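Local coordinates for protein 2-methyl-3-hydroxypyridine-5-carboxylic acid oxygenase (Mesorhizobium loti, PDB 3ALJ) that catalyses, as a flavin-dependent oxygenase carrying FAD, the oxygenation of 2-methyl-3-hydroxypyridine-5-carboxylic acid, a reaction that in this enzyme class opens the pyridine ring, at residues A304-F309 with A366-L371; W56-R61 with L297-G302; R13-G18 with E145-D150. All coordinates share one frame; numbering follows the deposited sequence.

Interaction 1 of 3, residues A304-F309 with A366-L371; sequences AMVNAF and ARYDPL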
loop_
_atom_site.group_PDB
_atom_site.type_symbol
_atom_site.label_atom_id
_atom_site.label_comp_id
_atom_site.label_asym_id
_atom_site.label_seq_id
_atom_site.Cartn_x
_atom_site.Cartn_y
_atom_site.Cartn_z
ATOM N N ALA A 304 -4.303 -0.834 5.153
ATOM C CA ALA A 304 -5.502 -0.281 4.552
ATOM C C ALA A 304 -6.475 -1.416 4.203
ATOM O O ALA A 304 -7.682 -1.278 4.470
ATOM C CB ALA A 304 -5.178 0.484 3.252
ATOM N N MET A 305 -5.967 -2.500 3.642
ATOM C CA MET A 305 -6.808 -3.613 3.223
ATOM C C MET A 305 -7.326 -4.377 4.431
ATOM O O MET A 305 -8.532 -4.745 4.438
ATOM C CB MET A 305 -5.985 -4.501 2.290
ATOM C CG MET A 305 -5.777 -3.789 0.949
ATOM S SD MET A 305 -4.680 -4.795 -0.172
ATOM C CE MET A 305 -5.840 -6.129 -0.617
ATOM N N VAL A 306 -6.483 -4.692 5.395
ATOM C CA VAL A 306 -6.979 -5.341 6.691
ATOM C C VAL A 306 -8.069 -4.481 7.302
ATOM O O VAL A 306 -9.078 -5.013 7.720
ATOM C CB VAL A 306 -5.825 -5.573 7.653
ATOM C CG1 VAL A 306 -6.324 -5.898 9.076
ATOM C CG2 VAL A 306 -4.997 -6.803 7.141
ATOM N N ASN A 307 -7.861 -3.172 7.391
ATOM C CA ASN A 307 -8.899 -2.303 8.036
ATOM C C ASN A 307 -10.154 -2.218 7.245
ATOM O O ASN A 307 -11.231 -2.319 7.863
ATOM C CB ASN A 307 -8.266 -0.941 8.334
ATOM C CG ASN A 307 -7.125 -0.994 9.319
ATOM O OD1 ASN A 307 -6.250 -0.035 9.372
ATOM N ND2 ASN A 307 -7.071 -1.986 10.055
ATOM N N ALA A 308 -10.066 -2.204 5.921
ATOM C CA ALA A 308 -11.282 -2.160 5.142
ATOM C C ALA A 308 -12.042 -3.466 5.272
ATOM O O ALA A 308 -13.299 -3.528 5.400
ATOM C CB ALA A 308 -10.940 -1.859 3.707
ATOM N N PHE A 309 -11.313 -4.609 5.242
ATOM C CA PHE A 309 -12.032 -5.856 5.370
ATOM C C PHE A 309 -12.590 -6.023 6.743
ATOM O O PHE A 309 -13.743 -6.527 6.868
ATOM C CB PHE A 309 -10.992 -7.030 5.067
ATOM C CG PHE A 309 -11.656 -8.389 4.938
ATOM C CD1 PHE A 309 -12.212 -8.770 3.722
ATOM C CD2 PHE A 309 -11.766 -9.190 6.088
ATOM C CE1 PHE A 309 -12.859 -10.003 3.622
ATOM C CE2 PHE A 309 -12.401 -10.459 6.011
ATOM C CZ PHE A 309 -12.961 -10.830 4.822
ATOM N N ALA A 366 2.202 -8.188 9.613
ATOM C CA ALA A 366 2.129 -9.228 8.498
ATOM C C ALA A 366 1.606 -10.559 9.044
ATOM O O ALA A 366 0.958 -11.270 8.299
ATOM C CB ALA A 366 3.523 -9.414 7.942
ATOM N N ARG A 367 1.898 -10.861 10.325
ATOM C CA ARG A 367 1.441 -12.109 10.925
ATOM C C ARG A 367 -0.016 -12.168 11.169
ATOM O O ARG A 367 -0.599 -13.277 11.334
ATOM C CB ARG A 367 2.201 -12.360 12.240
ATOM C CG ARG A 367 3.678 -12.741 11.965
ATOM C CD ARG A 367 4.442 -12.919 13.272
ATOM N NE ARG A 367 3.840 -14.069 13.899
ATOM C CZ ARG A 367 3.220 -14.043 15.054
ATOM N NH1 ARG A 367 3.214 -12.937 15.841
ATOM N NH2 ARG A 367 2.601 -15.160 15.388
ATOM N N TYR A 368 -0.715 -10.991 11.284
ATOM C CA TYR A 368 -2.116 -10.985 11.587
ATOM C C TYR A 368 -2.918 -11.607 10.464
ATOM O O TYR A 368 -2.758 -11.272 9.261
ATOM C CB TYR A 368 -2.573 -9.505 11.822
ATOM C CG TYR A 368 -4.043 -9.433 12.175
ATOM C CD1 TYR A 368 -4.513 -10.074 13.372
ATOM C CD2 TYR A 368 -4.967 -8.862 11.296
ATOM C CE1 TYR A 368 -5.871 -10.042 13.675
ATOM C CE2 TYR A 368 -6.302 -8.783 11.639
ATOM C CZ TYR A 368 -6.766 -9.448 12.814
ATOM O OH TYR A 368 -8.116 -9.424 13.144
ATOM N N ASP A 369 -3.831 -12.564 10.800
ATOM C CA ASP A 369 -4.776 -13.100 9.819
ATOM C C ASP A 369 -6.148 -12.458 10.055
ATOM O O ASP A 369 -6.828 -12.787 11.024
ATOM C CB ASP A 369 -4.931 -14.610 10.055
ATOM C CG ASP A 369 -6.025 -15.131 9.219
ATOM O OD1 ASP A 369 -6.421 -14.536 8.213
ATOM O OD2 ASP A 369 -6.506 -16.231 9.498
ATOM N N PRO A 370 -6.594 -11.556 9.184
ATOM C CA PRO A 370 -7.861 -10.931 9.381
ATOM C C PRO A 370 -9.022 -11.898 9.234
ATOM O O PRO A 370 -10.128 -11.544 9.741
ATOM C CB PRO A 370 -7.871 -9.853 8.224
ATOM C CG PRO A 370 -7.010 -10.501 7.177
ATOM C CD PRO A 370 -5.904 -11.128 7.968
ATOM N N LEU A 371 -8.905 -13.069 8.574
ATOM C CA LEU A 371 -10.105 -13.948 8.358
ATOM C C LEU A 371 -10.419 -14.635 9.699
ATOM O O LEU A 371 -11.606 -14.658 10.133
ATOM C CB LEU A 371 -9.756 -14.944 7.254
ATOM C CG LEU A 371 -9.253 -14.355 5.901
ATOM C CD1 LEU A 371 -9.318 -15.476 4.862
ATOM C CD2 LEU A 371 -10.224 -13.236 5.549
#
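Apolar side chains alone join Val-306 and Phe-309 to Tyr-368, Pro-370 and Leu-371, in a buried contact where one side of helix 300-314 receives the chain as it leaves helix 364-367. Tyr-368 is the first residue to abandon helical backbone angles there; a short extended step at Tyr-368 and Asp-369, then a turn at Pro-370 and Leu-371, brings three side chains against the helix. Each methyl of Val-306 has its own partner. CG1, placed anti to the backbone N (chi1 166°), reaches the edge of the tyrosine ring near its plane, 3.9 Å from Tyr-368 CE2 and equally far from CD2. CG2 lies beside the backbone N and faces the proline, with Val-306 CG2 and Pro-370 CG 4.2 Å apart. One helical turn on, Phe-309 and Leu-371 meet at about a right angle: the methyl Leu-371 CD2 approaches the ring obliquely, 3.6 Å from Phe-309 CE2 and 3.7 Å from CZ. Pro-370 CB adds a looser touch on the same ring. The incoming chain is shaped by an Asx turn, in which Leu-371 N donates to Asp-369 OD1 (2.9 Å) from well above the carboxylate plane. The other oxygen, Asp-369 OD2, forms a salt bridge with Arg-61 of helix 57-65, while Val-62 of that helix touches both Val-306 and Pro-370. Since no hydrogen bond crosses between 304-309 and 366-371, their mutual fit rests on shape and the burial of hydrocarbon, and the polar groups of Asp-369 are engaged by the turn and by a third element.

Interaction 2 of 3, residues W56-R61 with L297-G302; sequences WHNGLR and LAQGAG. With FAD (flavin-adenine dinucleotide), chain B; BME (beta-mercaptoethanol), chain D.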
loop_
_atom_site.group_PDB
_atom_site.type_symbol
_atom_site.label_atom_id
_atom_site.label_comp_id
_atom_site.label_asym_id
_atom_site.label_seq_id
_atom_site.Cartn_x
_atom_site.Cartn_y
_atom_site.Cartn_z
ATOM N N TRP A 56 1.995 -8.970 2.178
ATOM C CA TRP A 56 2.398 -10.050 3.090
ATOM C C TRP A 56 1.186 -10.885 3.398
ATOM O O TRP A 56 0.067 -10.605 2.967
ATOM C CB TRP A 56 2.967 -9.484 4.373
ATOM C CG TRP A 56 4.090 -8.463 4.144
ATOM C CD1 TRP A 56 3.934 -7.162 3.697
ATOM C CD2 TRP A 56 5.503 -8.648 4.309
ATOM N NE1 TRP A 56 5.168 -6.527 3.556
ATOM C CE2 TRP A 56 6.148 -7.434 3.933
ATOM C CE3 TRP A 56 6.278 -9.724 4.796
ATOM C CZ2 TRP A 56 7.538 -7.273 4.018
ATOM C CZ3 TRP A 56 7.653 -9.574 4.856
ATOM C CH2 TRP A 56 8.288 -8.385 4.513
ATOM N N HIS A 57 1.358 -11.924 4.216
ATOM C CA HIS A 57 0.303 -12.757 4.627
ATOM C C HIS A 57 -0.983 -12.036 5.003
ATOM O O HIS A 57 -2.042 -12.462 4.563
ATOM C CB HIS A 57 0.836 -13.550 5.902
ATOM C CG HIS A 57 -0.215 -14.194 6.767
ATOM N ND1 HIS A 57 -0.604 -13.599 7.951
ATOM C CD2 HIS A 57 -0.961 -15.314 6.622
ATOM C CE1 HIS A 57 -1.543 -14.361 8.525
ATOM N NE2 HIS A 57 -1.786 -15.416 7.737
ATOM N N ASN A 58 -0.889 -10.968 5.797
ATOM C CA ASN A 58 -2.145 -10.290 6.180
ATOM C C ASN A 58 -2.943 -9.748 4.927
ATOM O O ASN A 58 -4.152 -9.962 4.843
ATOM C CB ASN A 58 -1.833 -9.121 7.145
ATOM C CG ASN A 58 -0.919 -8.007 6.548
ATOM O OD1 ASN A 58 0.058 -8.284 5.810
ATOM N ND2 ASN A 58 -1.196 -6.760 6.960
ATOM N N GLY A 59 -2.215 -9.130 3.983
ATOM C CA GLY A 59 -2.868 -8.631 2.735
ATOM C C GLY A 59 -3.323 -9.758 1.894
ATOM O O GLY A 59 -4.377 -9.655 1.238
ATOM N N LEU A 60 -2.522 -10.835 1.790
ATOM C CA LEU A 60 -2.895 -11.966 0.979
ATOM C C LEU A 60 -4.176 -12.634 1.542
ATOM O O LEU A 60 -5.001 -13.087 0.735
ATOM C CB LEU A 60 -1.698 -12.946 0.866
ATOM C CG LEU A 60 -0.514 -12.388 0.111
ATOM C CD1 LEU A 60 0.678 -13.339 0.316
ATOM C CD2 LEU A 60 -0.801 -12.183 -1.391
ATOM N N ARG A 61 -4.330 -12.687 2.880
ATOM C CA ARG A 61 -5.531 -13.271 3.499
ATOM C C ARG A 61 -6.708 -12.333 3.221
ATOM O O ARG A 61 -7.816 -12.857 2.994
ATOM C CB ARG A 61 -5.262 -13.376 5.012
ATOM C CG ARG A 61 -4.322 -14.564 5.404
ATOM C CD ARG A 61 -4.924 -15.951 5.003
ATOM N NE ARG A 61 -5.920 -16.310 6.016
ATOM C CZ ARG A 61 -6.382 -17.534 6.147
ATOM N NH1 ARG A 61 -6.186 -18.394 5.165
ATOM N NH2 ARG A 61 -7.155 -17.813 7.223
ATOM N N LEU A 297 8.181 -0.876 6.440
ATOM C CA LEU A 297 7.689 -2.237 6.632
ATOM C C LEU A 297 6.746 -2.724 5.595
ATOM O O LEU A 297 6.220 -3.860 5.703
ATOM C CB LEU A 297 7.080 -2.411 8.057
ATOM C CG LEU A 297 8.031 -2.186 9.215
ATOM C CD1 LEU A 297 7.096 -2.279 10.532
ATOM C CD2 LEU A 297 9.174 -3.243 9.126
ATOM N N ALA A 298 6.531 -1.893 4.537
ATOM C CA ALA A 298 5.670 -2.278 3.395
ATOM C C ALA A 298 4.331 -2.816 3.891
ATOM O O ALA A 298 3.852 -3.875 3.521
ATOM C CB ALA A 298 6.414 -3.333 2.477
ATOM N N GLN A 299 3.683 -1.970 4.714
ATOM C CA GLN A 299 2.387 -2.229 5.305
ATOM C C GLN A 299 1.300 -1.200 5.088
ATOM O O GLN A 299 0.192 -1.260 5.673
ATOM C CB GLN A 299 2.532 -2.509 6.835
ATOM C CG GLN A 299 3.057 -3.979 7.069
ATOM C CD GLN A 299 2.001 -5.028 6.715
ATOM O OE1 GLN A 299 0.809 -4.747 6.651
ATOM N NE2 GLN A 299 2.433 -6.252 6.426
ATOM N N GLY A 300 1.594 -0.117 4.355
ATOM C CA GLY A 300 0.549 0.875 4.224
ATOM C C GLY A 300 -0.742 0.306 3.594
ATOM O O GLY A 300 -1.871 0.576 4.088
ATOM N N ALA A 301 -0.586 -0.308 2.419
ATOM C CA ALA A 301 -1.709 -0.949 1.791
ATOM C C ALA A 301 -2.153 -2.201 2.544
ATOM O O ALA A 301 -3.365 -2.464 2.613
ATOM C CB ALA A 301 -1.437 -1.348 0.311
ATOM N N GLY A 302 -1.238 -2.917 3.213
ATOM C CA GLY A 302 -1.684 -4.115 3.994
ATOM C C GLY A 302 -2.610 -3.672 5.111
ATOM O O GLY A 302 -3.659 -4.316 5.289
HETATM P PA FAD B . -4.877 5.507 -2.408
HETATM O O1A FAD B . -4.165 4.300 -2.932
HETATM O O2A FAD B . -4.223 6.764 -2.405
HETATM O O5B FAD B . -6.230 5.602 -3.235
HETATM C C5B FAD B . -7.176 6.699 -3.011
HETATM C C4B FAD B . -7.960 6.705 -4.307
HETATM O O4B FAD B . -8.962 7.744 -4.032
HETATM C C3B FAD B . -7.222 7.185 -5.501
HETATM O O3B FAD B . -7.504 6.366 -6.654
HETATM C C2B FAD B . -7.673 8.685 -5.639
HETATM O O2B FAD B . -7.649 9.165 -6.995
HETATM C C1B FAD B . -9.101 8.648 -5.203
HETATM N N9A FAD B . -9.558 9.846 -4.575
HETATM C C8A FAD B . -8.856 10.793 -3.863
HETATM N N7A FAD B . -9.669 11.735 -3.364
HETATM C C5A FAD B . -10.947 11.391 -3.778
HETATM C C6A FAD B . -12.201 11.929 -3.499
HETATM N N6A FAD B . -12.320 13.072 -2.743
HETATM N N1A FAD B . -13.251 11.308 -4.039
HETATM C C2A FAD B . -13.144 10.224 -4.816
HETATM N N3A FAD B . -11.953 9.620 -5.097
HETATM C C4A FAD B . -10.871 10.221 -4.531
HETATM N N1 FAD B . 2.034 -0.359 0.983
HETATM C C2 FAD B . 2.161 -1.673 1.004
HETATM O O2 FAD B . 1.312 -2.431 1.501
HETATM N N3 FAD B . 3.301 -2.269 0.464
HETATM C C4 FAD B . 4.305 -1.512 -0.142
HETATM O O4 FAD B . 5.255 -2.121 -0.761
HETATM C C4X FAD B . 4.150 -0.137 -0.130
HETATM N N5 FAD B . 5.206 0.697 -0.636
HETATM C C5X FAD B . 5.071 2.071 -0.556
HETATM C C6 FAD B . 6.126 2.916 -0.942
HETATM C C7 FAD B . 5.972 4.278 -0.926
HETATM C C7M FAD B . 7.156 5.181 -1.378
HETATM C C8 FAD B . 4.805 4.846 -0.461
HETATM C C8M FAD B . 4.606 6.377 -0.390
HETATM C C9 FAD B . 3.746 4.017 -0.065
HETATM C C9A FAD B . 3.887 2.607 -0.066
HETATM N N10 FAD B . 2.814 1.718 0.383
HETATM C C10 FAD B . 2.989 0.386 0.385
HETATM C "C1'" FAD B . 1.524 2.345 0.943
HETATM C "C2'" FAD B . 0.445 2.305 -0.131
HETATM O "O2'" FAD B . 0.924 2.988 -1.309
HETATM C "C3'" FAD B . -0.784 3.097 0.354
HETATM O "O3'" FAD B . -0.885 2.887 1.813
HETATM C "C4'" FAD B . -2.065 2.638 -0.209
HETATM O "O4'" FAD B . -2.003 2.878 -1.644
HETATM C "C5'" FAD B . -3.220 3.431 0.309
HETATM O "O5'" FAD B . -4.413 2.949 -0.302
HETATM P P FAD B . -5.703 3.851 -0.157
HETATM O O1P FAD B . -6.744 3.154 -0.925
HETATM O O2P FAD B . -5.972 4.229 1.267
HETATM O O3P FAD B . -5.306 5.245 -0.874
HETATM C C1 BME D . -2.368 -5.588 10.227
HETATM C C2 BME D . -1.987 -4.517 9.140
HETATM O O1 BME D . -2.505 -6.851 9.563
HETATM S S2 BME D . -2.107 -2.881 10.048
#
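Two carboxamides, those of Asn-58 and Gln-299, pair where the start of helix 57-65 meets the loop that leads into helix 300-314 beside the flavin. They approach from opposite directions and exchange two hydrogen bonds: Asn-58 ND2 to Gln-299 OE1 at 2.9 Å, and Gln-299 NE2 to Asn-58 OD1 at 3.2 Å. The amide planes are 43° apart, yet Asn-58 OD1 still lies in the plane of the glutamine amide, and the second bond is nearly straight (168°). Gln-299 gets there by bending at chi2 (-70°), which also sets Gln-299 NE2 obliquely against the indole, 3.2 Å from Trp-56 CD1. Trp-56 NE1 gives a weak bond to Ala-298 O (3.0 Å), and the methyl of Ala-298 lies in the ring plane at its edge. Were Asn-58 an alanine, the Gln-299 amide would probably lose both bonds and be freer to turn beside the indole. Asn-58 ND2 also donates to O1 of a beta-mercaptoethanol, probably from the crystallisation liquor. Beyond the pair, Ala-301 N donates to FAD N1 (3.0 Å), and Gly-302 N gives FAD O2 a weak bond. A side chain at Gly-300 would run into FAD C1'. Backbone amides at the first turn of a helix, directed at the N1-C2=O2 side of the isoalloxazine, are characteristic of the flavin site in the aromatic hydroxylase family of FAD enzymes.

Interaction 3 of 3, residues R13-G18 with E145-D150; sequences RAEVAG and EVLEAD. With FAD (flavin-adenine dinucleotide), chain B.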
loop_
_atom_site.group_PDB
_atom_site.type_symbol
_atom_site.label_atom_id
_atom_site.label_comp_id
_atom_site.label_asym_id
_atom_site.label_seq_id
_atom_site.Cartn_x
_atom_site.Cartn_y
_atom_site.Cartn_z
ATOM N N ARG A 13 -27.300 0.323 2.263
ATOM C CA ARG A 13 -26.582 0.987 1.207
ATOM C C ARG A 13 -25.246 1.633 1.726
ATOM O O ARG A 13 -25.262 2.253 2.760
ATOM C CB ARG A 13 -27.475 2.102 0.645
ATOM C CG ARG A 13 -26.815 2.621 -0.693
ATOM C CD ARG A 13 -27.485 3.620 -1.506
ATOM N NE ARG A 13 -28.697 2.994 -1.963
ATOM C CZ ARG A 13 -29.613 3.707 -2.591
ATOM N NH1 ARG A 13 -30.786 3.116 -2.938
ATOM N NH2 ARG A 13 -29.379 4.992 -2.846
ATOM N N ALA A 14 -24.180 1.379 0.958
ATOM C CA ALA A 14 -22.888 2.037 1.300
ATOM C C ALA A 14 -22.472 2.852 0.074
ATOM O O ALA A 14 -22.565 2.429 -1.055
ATOM C CB ALA A 14 -21.895 0.926 1.568
ATOM N N GLU A 15 -21.903 4.016 0.430
ATOM C CA GLU A 15 -21.249 4.875 -0.635
ATOM C C GLU A 15 -19.769 4.963 -0.194
ATOM O O GLU A 15 -19.446 5.365 0.923
ATOM C CB GLU A 15 -21.907 6.292 -0.628
ATOM C CG GLU A 15 -23.350 6.262 -1.127
ATOM C CD GLU A 15 -23.448 6.158 -2.608
ATOM O OE1 GLU A 15 -22.407 6.104 -3.293
ATOM O OE2 GLU A 15 -24.562 6.125 -3.129
ATOM N N VAL A 16 -18.881 4.578 -1.123
ATOM C CA VAL A 16 -17.451 4.518 -0.876
ATOM C C VAL A 16 -16.811 5.590 -1.711
ATOM O O VAL A 16 -17.057 5.668 -2.974
ATOM C CB VAL A 16 -16.931 3.139 -1.270
ATOM C CG1 VAL A 16 -15.391 3.077 -1.096
ATOM C CG2 VAL A 16 -17.607 2.026 -0.509
ATOM N N ALA A 17 -16.051 6.476 -1.094
ATOM C CA ALA A 17 -15.224 7.445 -1.814
ATOM C C ALA A 17 -13.797 6.921 -1.943
ATOM O O ALA A 17 -13.104 6.767 -0.910
ATOM C CB ALA A 17 -15.248 8.741 -0.909
ATOM N N GLY A 18 -13.359 6.808 -3.207
ATOM C CA GLY A 18 -11.952 6.396 -3.510
ATOM C C GLY A 18 -11.890 5.013 -4.055
ATOM O O GLY A 18 -12.427 4.056 -3.490
ATOM N N GLU A 145 -24.373 16.333 -6.729
ATOM C CA GLU A 145 -25.262 15.212 -6.289
ATOM C C GLU A 145 -25.046 14.881 -4.803
ATOM O O GLU A 145 -23.911 14.722 -4.334
ATOM C CB GLU A 145 -24.984 14.005 -7.202
ATOM C CG GLU A 145 -26.084 12.935 -6.943
ATOM C CD GLU A 145 -25.833 11.707 -7.826
ATOM O OE1 GLU A 145 -24.716 11.506 -8.350
ATOM O OE2 GLU A 145 -26.782 10.894 -7.963
ATOM N N VAL A 146 -26.156 14.765 -4.080
ATOM C CA VAL A 146 -26.127 14.386 -2.691
ATOM C C VAL A 146 -26.665 12.984 -2.575
ATOM O O VAL A 146 -27.776 12.641 -3.085
ATOM C CB VAL A 146 -27.035 15.314 -1.782
ATOM C CG1 VAL A 146 -26.914 14.920 -0.310
ATOM C CG2 VAL A 146 -26.501 16.773 -1.854
ATOM N N LEU A 147 -25.834 12.118 -1.996
ATOM C CA LEU A 147 -26.161 10.696 -1.884
ATOM C C LEU A 147 -26.426 10.338 -0.447
ATOM O O LEU A 147 -25.646 10.668 0.426
ATOM C CB LEU A 147 -24.940 9.891 -2.462
ATOM C CG LEU A 147 -24.573 10.185 -3.965
ATOM C CD1 LEU A 147 -23.279 9.429 -4.376
ATOM C CD2 LEU A 147 -25.738 9.798 -4.772
ATOM N N GLU A 148 -27.543 9.679 -0.171
ATOM C CA GLU A 148 -27.777 9.241 1.203
ATOM C C GLU A 148 -27.410 7.735 1.254
ATOM O O GLU A 148 -27.592 6.961 0.306
ATOM C CB GLU A 148 -29.287 9.348 1.537
ATOM C CG GLU A 148 -29.817 10.809 1.574
ATOM C CD GLU A 148 -31.285 10.828 1.903
ATOM O OE1 GLU A 148 -32.060 11.343 1.060
ATOM O OE2 GLU A 148 -31.646 10.294 2.993
ATOM N N ALA A 149 -26.922 7.351 2.432
ATOM C CA ALA A 149 -26.490 5.990 2.607
ATOM C C ALA A 149 -26.604 5.606 4.066
ATOM O O ALA A 149 -26.531 6.463 4.960
ATOM C CB ALA A 149 -25.038 5.828 2.075
ATOM N N ASP A 150 -26.564 4.283 4.312
ATOM C CA ASP A 150 -26.399 3.821 5.704
ATOM C C ASP A 150 -24.964 3.803 6.200
ATOM O O ASP A 150 -24.700 3.762 7.383
ATOM C CB ASP A 150 -26.935 2.392 5.778
ATOM C CG ASP A 150 -28.424 2.286 5.205
ATOM O OD1 ASP A 150 -29.293 2.974 5.865
ATOM O OD2 ASP A 150 -28.727 1.717 4.165
HETATM P PA FAD B . -4.877 5.507 -2.408
HETATM O O1A FAD B . -4.165 4.300 -2.932
HETATM O O2A FAD B . -4.223 6.764 -2.405
HETATM O O5B FAD B . -6.230 5.602 -3.235
HETATM C C5B FAD B . -7.176 6.699 -3.011
HETATM C C4B FAD B . -7.960 6.705 -4.307
HETATM O O4B FAD B . -8.962 7.744 -4.032
HETATM C C3B FAD B . -7.222 7.185 -5.501
HETATM O O3B FAD B . -7.504 6.366 -6.654
HETATM C C2B FAD B . -7.673 8.685 -5.639
HETATM O O2B FAD B . -7.649 9.165 -6.995
HETATM C C1B FAD B . -9.101 8.648 -5.203
HETATM N N9A FAD B . -9.558 9.846 -4.575
HETATM C C8A FAD B . -8.856 10.793 -3.863
HETATM N N7A FAD B . -9.669 11.735 -3.364
HETATM C C5A FAD B . -10.947 11.391 -3.778
HETATM C C6A FAD B . -12.201 11.929 -3.499
HETATM N N6A FAD B . -12.320 13.072 -2.743
HETATM N N1A FAD B . -13.251 11.308 -4.039
HETATM C C2A FAD B . -13.144 10.224 -4.816
HETATM N N3A FAD B . -11.953 9.620 -5.097
HETATM C C4A FAD B . -10.871 10.221 -4.531
HETATM N N1 FAD B . 2.034 -0.359 0.983
HETATM C C2 FAD B . 2.161 -1.673 1.004
HETATM O O2 FAD B . 1.312 -2.431 1.501
HETATM N N3 FAD B . 3.301 -2.269 0.464
HETATM C C4 FAD B . 4.305 -1.512 -0.142
HETATM O O4 FAD B . 5.255 -2.121 -0.761
HETATM C C4X FAD B . 4.150 -0.137 -0.130
HETATM N N5 FAD B . 5.206 0.697 -0.636
HETATM C C5X FAD B . 5.071 2.071 -0.556
HETATM C C6 FAD B . 6.126 2.916 -0.942
HETATM C C7 FAD B . 5.972 4.278 -0.926
HETATM C C7M FAD B . 7.156 5.181 -1.378
HETATM C C8 FAD B . 4.805 4.846 -0.461
HETATM C C8M FAD B . 4.606 6.377 -0.390
HETATM C C9 FAD B . 3.746 4.017 -0.065
HETATM C C9A FAD B . 3.887 2.607 -0.066
HETATM N N10 FAD B . 2.814 1.718 0.383
HETATM C C10 FAD B . 2.989 0.386 0.385
HETATM C "C1'" FAD B . 1.524 2.345 0.943
HETATM C "C2'" FAD B . 0.445 2.305 -0.131
HETATM O "O2'" FAD B . 0.924 2.988 -1.309
HETATM C "C3'" FAD B . -0.784 3.097 0.354
HETATM O "O3'" FAD B . -0.885 2.887 1.813
HETATM C "C4'" FAD B . -2.065 2.638 -0.209
HETATM O "O4'" FAD B . -2.003 2.878 -1.644
HETATM C "C5'" FAD B . -3.220 3.431 0.309
HETATM O "O5'" FAD B . -4.413 2.949 -0.302
HETATM P P FAD B . -5.703 3.851 -0.157
HETATM O O1P FAD B . -6.744 3.154 -0.925
HETATM O O2P FAD B . -5.972 4.229 1.267
HETATM O O3P FAD B . -5.306 5.245 -0.874
HETATM O O HOH W 1 -27.068 6.672 -2.364
#
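With Asp-150 CG anti to the carbonyl carbon (chi1 -53°), the carboxylate swings back to Arg-13, while a bend of Glu-15 at chi2 (-77°) lays its chain over Ala-149 and Leu-147. Asp-150 takes the backbone of Arg-13 at two points: OD2 accepts from Arg-13 N at 2.8 Å through its anti lone pair, in an almost straight bond, and Asp-150 N returns a bond to Arg-13 O at 2.9 Å. Next to these bonds Ala-149 CB touches both Glu-15 CG and Arg-13 O, at 3.6 Å each. Glu-15 and Leu-147 cross at about a right angle, so that Leu-147 CD1 packs against the carboxylate of Glu-15, 3.6 Å from Glu-15 OE1. That oxygen has its hydrogen bond from His-40 on strand 36-40. A water joins the remaining groups: it accepts from Arg-13 NH2, lying in the guanidinium plane at its edge, and donates to Glu-15 OE2 and to Glu-148 O, each at 2.7 Å. Strand 13-17 thus meets the chain just before 151-154, its parallel neighbour in the sheet, and Glu-15 continues that pairing through its backbone. At the far end of the strand Gly-18, whose CA lies 3.3 Å from FAD O4B, begins a sequence consistent with the GxGxxG motif, the dinucleotide-binding strand-turn-helix of a Rossmann-type fold.

How the interactions relate
Interactions 1 and 2 adjoin, their centres about 7 Å apart, and share helix 300-314, while helix 57-65 of interaction 2 borders interaction 1. Besides the ion pair, residues 366-371 and 56-61 are joined directly by a probable hydrogen bond from His-57 to the carbonyl of Ala-366. Both are buried, yet the first is hydrocarbon throughout, whereas the second, against the flavin, spends its burial on paired amides and backbone donors. Interaction 3 stands apart, its centre about 27 Å from that of interaction 2, and is partly solvent-facing, which suits its carboxylates, guanidinium and bridging water. Interactions 2 and 3 nevertheless touch different parts of one FAD, the isoalloxazine and the adenosine ribose.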